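Local coordinates for protein sugar ABC transporter (Agrobacterium radiobacter, PDB 4RXT) that binds an arabinose sugar between its two domains and probably serves as the solute-binding component of a carbohydrate ABC transporter, at residues 253-256 / 257-260; 259-262 / 263-267; 177-180 / 181-185. One frame throughout, in Å; residues are numbered along the deposited sequence.

Interaction 1: 253-256 / 257-260; sequences GYDG and IKTA
D255 and T259 show how a helix can bind one carbonyl twice, in the midst of helix 249-264 of this periplasmic binding protein; this helix packs against the parallel sheet of one domain. The backbone bonds follow the i to i+4 rule: I257 N, K258 N and A260 N donate to the carbonyls of G253, Y254 and G256.

G253 and G256 bring no side chain to this part of the helix. I257 CG1 rests 3.4 Å from G253 O, a side-chain contact with a carbonyl oxygen, and the I257 side chain touches A26 and A29 of helix 17-33 and V67 of strand 66-68.

Among the polar side chains, K258 runs out extended beside D255, both pointing the same way. Its CD lies 4.1 Å from D255 OD1, whereas K258 NZ stays 5.2 Å from that oxygen, where attraction is probably modest; the carboxylate instead forms a salt bridge with R251. D255 OD1 also lies at the edge of the Y254 ring, in its plane, and K258 CD comes 4.2 Å from Y254 CE1. Y254 OH is hydrogen-bonded to D32 on helix 17-33.

With chi1 at -59°, T259 OG1 sits beside its own backbone N and turns back along the helix. It donates to D255 O at 2.7 Å, while T259 N reaches that same D255 O from the opposite face of the carbonyl plane at 2.9 Å.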
# COMPACT_ATOMS: atom_id res chain seq x y z
N GLY A 253 -9.57 4.17 -6.25
CA GLY A 253 -10.90 4.54 -5.78
C GLY A 253 -11.84 4.96 -6.90
O GLY A 253 -12.96 4.47 -7.01
N TYR A 254 -11.34 5.85 -7.75
CA TYR A 254 -12.15 6.42 -8.83
C TYR A 254 -12.53 5.36 -9.85
O TYR A 254 -13.72 5.16 -10.16
CB TYR A 254 -11.42 7.60 -9.50
CG TYR A 254 -12.33 8.39 -10.40
CD1 TYR A 254 -12.64 7.93 -11.68
CD2 TYR A 254 -12.96 9.55 -9.95
CE1 TYR A 254 -13.52 8.64 -12.49
CE2 TYR A 254 -13.82 10.27 -10.76
CZ TYR A 254 -14.10 9.82 -12.03
OH TYR A 254 -14.99 10.54 -12.78
N ASP A 255 -11.51 4.74 -10.43
CA ASP A 255 -11.71 3.77 -11.47
C ASP A 255 -12.27 2.48 -10.88
O ASP A 255 -12.90 1.71 -11.60
CB ASP A 255 -10.44 3.51 -12.27
CG ASP A 255 -10.15 4.61 -13.28
OD1 ASP A 255 -11.01 5.49 -13.50
OD2 ASP A 255 -9.07 4.56 -13.88
N GLY A 256 -12.08 2.25 -9.58
CA GLY A 256 -12.79 1.16 -8.91
C GLY A 256 -14.30 1.30 -8.98
O GLY A 256 -15.01 0.38 -9.38
N ILE A 257 -14.79 2.45 -8.53
CA ILE A 257 -16.21 2.76 -8.64
C ILE A 257 -16.70 2.77 -10.09
O ILE A 257 -17.71 2.17 -10.41
CB ILE A 257 -16.55 4.08 -7.96
CG1 ILE A 257 -16.30 3.98 -6.46
CG2 ILE A 257 -18.00 4.49 -8.29
CD1 ILE A 257 -17.12 2.95 -5.69
N LYS A 258 -15.96 3.43 -10.97
CA LYS A 258 -16.34 3.47 -12.39
C LYS A 258 -16.47 2.03 -12.98
O LYS A 258 -17.45 1.73 -13.70
CB LYS A 258 -15.35 4.32 -13.18
CG LYS A 258 -15.72 4.63 -14.61
CD LYS A 258 -14.78 5.65 -15.20
CE LYS A 258 -15.23 6.04 -16.59
NZ LYS A 258 -14.48 7.24 -17.01
N THR A 259 -15.49 1.18 -12.68
CA THR A 259 -15.53 -0.23 -13.12
C THR A 259 -16.68 -1.00 -12.52
O THR A 259 -17.36 -1.73 -13.23
CB THR A 259 -14.20 -0.92 -12.77
OG1 THR A 259 -13.13 -0.21 -13.42
CG2 THR A 259 -14.23 -2.39 -13.16
N ALA A 260 -16.91 -0.82 -11.23
CA ALA A 260 -18.02 -1.49 -10.57
C ALA A 260 -19.36 -1.08 -11.19
O ALA A 260 -20.22 -1.92 -11.39
CB ALA A 260 -18.03 -1.20 -9.07

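Interaction 2: 259-262 / 263-267; sequences TALA and VSKGE
A262 and E267 mark the point where helix 249-264 stops, and the stop is a Schellman motif. G266, the first residue to leave helical geometry, has a positive phi of 81°, a value that glycine accepts readily. Two bonds run back into the last turn: E267 N to A262 O at 2.9 Å, and G266 N to V263 O at 2.9 Å. Ahead of them the regular pattern still holds, with V263 N on T259 O and S264 N on A260 O, but the bond from K265 N to L261 O is already longer and bent, and a weak one from K265 N to A262 O accompanies it.

A side-chain hydroxyl adds to the polar wrapping of this end. S264 OG stands between its backbone N and carbonyl carbon (chi1 79°), which brings it back over the preceding turn to donate to L261 O at 2.6 Å. L261 O thus accepts two donors, S264 OG and K265 N, both from the same face of its plane.

Side-chain contacts flank the bonds. Two are apolar: the K265 chain, extended beyond CG, crosses the L261 side chain at a slant, its CE 3.9 Å from L261 CD1, and V263 CG2 meets T259 CG2 loosely at 4.4 Å. The extended E267 side chain lies along the last turn, its carboxylate oxygen OE1 3.4 Å from A262 CB.

L261, K265 and E267 lie toward the surface of the molecule, while the other side of this helix end faces inward: A260 and T259 touch I90 of strand 89-92, A260 also meets the loop residues I7 and A65, and V263 packs against P88 and V269.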
# COMPACT_ATOMS: atom_id res chain seq x y z
N THR A 259 -15.49 1.18 -12.68
CA THR A 259 -15.53 -0.23 -13.12
C THR A 259 -16.68 -1.00 -12.52
O THR A 259 -17.36 -1.73 -13.23
CB THR A 259 -14.20 -0.92 -12.77
OG1 THR A 259 -13.13 -0.21 -13.42
CG2 THR A 259 -14.23 -2.39 -13.16
N ALA A 260 -16.91 -0.82 -11.23
CA ALA A 260 -18.02 -1.49 -10.57
C ALA A 260 -19.36 -1.08 -11.19
O ALA A 260 -20.22 -1.92 -11.39
CB ALA A 260 -18.03 -1.20 -9.07
N LEU A 261 -19.54 0.21 -11.48
CA LEU A 261 -20.74 0.64 -12.17
C LEU A 261 -20.92 -0.08 -13.51
O LEU A 261 -22.02 -0.52 -13.86
CB LEU A 261 -20.72 2.16 -12.36
CG LEU A 261 -21.95 2.76 -13.06
CD1 LEU A 261 -23.26 2.47 -12.33
CD2 LEU A 261 -21.79 4.25 -13.29
N ALA A 262 -19.85 -0.14 -14.29
CA ALA A 262 -19.95 -0.78 -15.58
C ALA A 262 -20.33 -2.27 -15.45
O ALA A 262 -21.21 -2.79 -16.18
CB ALA A 262 -18.63 -0.63 -16.35
N VAL A 263 -19.71 -2.94 -14.48
CA VAL A 263 -20.04 -4.35 -14.21
C VAL A 263 -21.54 -4.52 -13.82
O VAL A 263 -22.21 -5.46 -14.28
CB VAL A 263 -19.12 -4.93 -13.13
CG1 VAL A 263 -19.64 -6.27 -12.65
CG2 VAL A 263 -17.68 -5.04 -13.64
N SER A 264 -22.03 -3.61 -12.96
CA SER A 264 -23.43 -3.61 -12.53
C SER A 264 -24.42 -3.44 -13.68
O SER A 264 -25.57 -3.84 -13.56
CB SER A 264 -23.68 -2.51 -11.49
OG SER A 264 -23.83 -1.23 -12.08
N LYS A 265 -23.97 -2.83 -14.77
CA LYS A 265 -24.79 -2.69 -16.01
C LYS A 265 -24.58 -3.82 -17.02
O LYS A 265 -25.10 -3.76 -18.14
CB LYS A 265 -24.47 -1.37 -16.72
CG LYS A 265 -24.79 -0.14 -15.90
CD LYS A 265 -24.51 1.07 -16.75
CE LYS A 265 -24.54 2.34 -15.97
NZ LYS A 265 -24.14 3.46 -16.86
N GLY A 266 -23.80 -4.83 -16.64
CA GLY A 266 -23.55 -6.00 -17.48
C GLY A 266 -22.50 -5.75 -18.53
O GLY A 266 -22.41 -6.51 -19.49
N GLU A 267 -21.71 -4.70 -18.37
CA GLU A 267 -20.67 -4.35 -19.37
C GLU A 267 -19.39 -5.16 -19.13
O GLU A 267 -19.01 -5.45 -17.98
CB GLU A 267 -20.35 -2.86 -19.34
CG GLU A 267 -21.56 -1.96 -19.60
CD GLU A 267 -21.25 -0.49 -19.54
OE1 GLU A 267 -20.06 -0.14 -19.38
OE2 GLU A 267 -22.23 0.31 -19.64

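Interaction 3: 177-180 / 181-185; sequences ATTG and LNIMT
T179 and I183 meet in a local contact one turn apart, at the start of helix 177-190, which lies against the sheet of the mixed-sheet domain. The T179 methyl CG2 and I183 CD1 approach to 4.0 Å, their side chains crossing at an angle. I183 CG1, beside its own backbone N (chi1 -73°), lies 3.2 Å from T179 O, keeping the isoleucine branch over the same oxygen that accepts its own N-H.

The helix opens with a regular run of i to i+4 bonds, in which L181 N, N182 N, I183 N and M184 N donate to the carbonyls of A177, T178, T179 and G180. Helices packed on a central sheet are characteristic of the alpha/beta domains of periplasmic binding proteins. Toward the sheet, M184 packs on V136 and I183 on I138, both of strand 133-139; M184 also meets V208 and A211 of helix 202-214.

On the outer side, N182 lays its amide carbon CG 3.4 Å from T178 O. T179 OG1 is hydrogen-bonded to D174 OD1, just ahead of the helix.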
# COMPACT_ATOMS: atom_id res chain seq x y z
N ALA A 177 2.38 2.84 13.42
CA ALA A 177 3.61 3.55 13.11
C ALA A 177 4.55 3.54 14.30
O ALA A 177 5.77 3.42 14.15
CB ALA A 177 3.33 4.99 12.65
N THR A 178 4.00 3.69 15.50
CA THR A 178 4.86 3.74 16.68
C THR A 178 5.62 2.43 16.91
O THR A 178 6.71 2.43 17.40
CB THR A 178 4.06 4.09 17.95
OG1 THR A 178 2.94 3.20 18.04
CG2 THR A 178 3.59 5.54 17.92
N THR A 179 4.99 1.33 16.55
CA THR A 179 5.67 0.05 16.61
C THR A 179 6.82 -0.05 15.59
O THR A 179 7.89 -0.55 15.91
CB THR A 179 4.67 -1.09 16.43
OG1 THR A 179 3.60 -0.91 17.37
CG2 THR A 179 5.36 -2.42 16.68
N GLY A 180 6.59 0.46 14.38
CA GLY A 180 7.66 0.67 13.38
C GLY A 180 8.86 1.45 13.93
O GLY A 180 10.03 1.08 13.76
N LEU A 181 8.53 2.56 14.58
CA LEU A 181 9.52 3.37 15.22
C LEU A 181 10.37 2.57 16.24
O LEU A 181 11.60 2.61 16.22
CB LEU A 181 8.81 4.60 15.82
CG LEU A 181 9.70 5.76 16.25
CD1 LEU A 181 8.87 7.01 16.48
CD2 LEU A 181 10.47 5.49 17.51
N ASN A 182 9.69 1.88 17.14
CA ASN A 182 10.34 1.08 18.16
C ASN A 182 11.16 -0.08 17.57
O ASN A 182 12.27 -0.29 18.00
CB ASN A 182 9.31 0.56 19.16
CG ASN A 182 8.72 1.63 20.07
OD1 ASN A 182 9.25 2.71 20.26
ND2 ASN A 182 7.58 1.28 20.66
N ILE A 183 10.62 -0.75 16.56
CA ILE A 183 11.36 -1.84 15.89
C ILE A 183 12.64 -1.25 15.30
O ILE A 183 13.71 -1.81 15.47
CB ILE A 183 10.53 -2.46 14.80
CG1 ILE A 183 9.42 -3.32 15.41
CG2 ILE A 183 11.39 -3.40 13.97
CD1 ILE A 183 8.34 -3.71 14.43
N MET A 184 12.54 -0.10 14.62
CA MET A 184 13.71 0.47 13.97
C MET A 184 14.79 0.82 14.99
O MET A 184 15.98 0.49 14.80
CB MET A 184 13.34 1.70 13.11
CG MET A 184 14.51 2.31 12.35
SD MET A 184 15.13 1.35 10.94
CE MET A 184 15.79 -0.18 11.50
N THR A 185 14.37 1.45 16.09
CA THR A 185 15.30 1.86 17.14
C THR A 185 15.96 0.61 17.77
O THR A 185 17.18 0.59 18.03
CB THR A 185 14.56 2.72 18.20
OG1 THR A 185 13.96 3.87 17.56
CG2 THR A 185 15.55 3.25 19.18

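How the interactions relate
Interactions 1 and 2 are consecutive parts of helix 249-264, sharing T259 and A260, with centres about 9 Å apart; interaction 3 belongs to helix 177-190, on the opposite side of the chain's centre and about 35 Å, centre to centre, from interaction 1. Interactions 1 and 3 are partly buried, with apolar side chains turned to strands and neighbouring helices, whereas interaction 2 is a surface contact at a helix end. Their hydroxyls also play different parts: one reinforces a mid-helix carbonyl in interaction 1, one joins the closing turn in interaction 2, and in interaction 3 a threonine bonds to an aspartate before the helix.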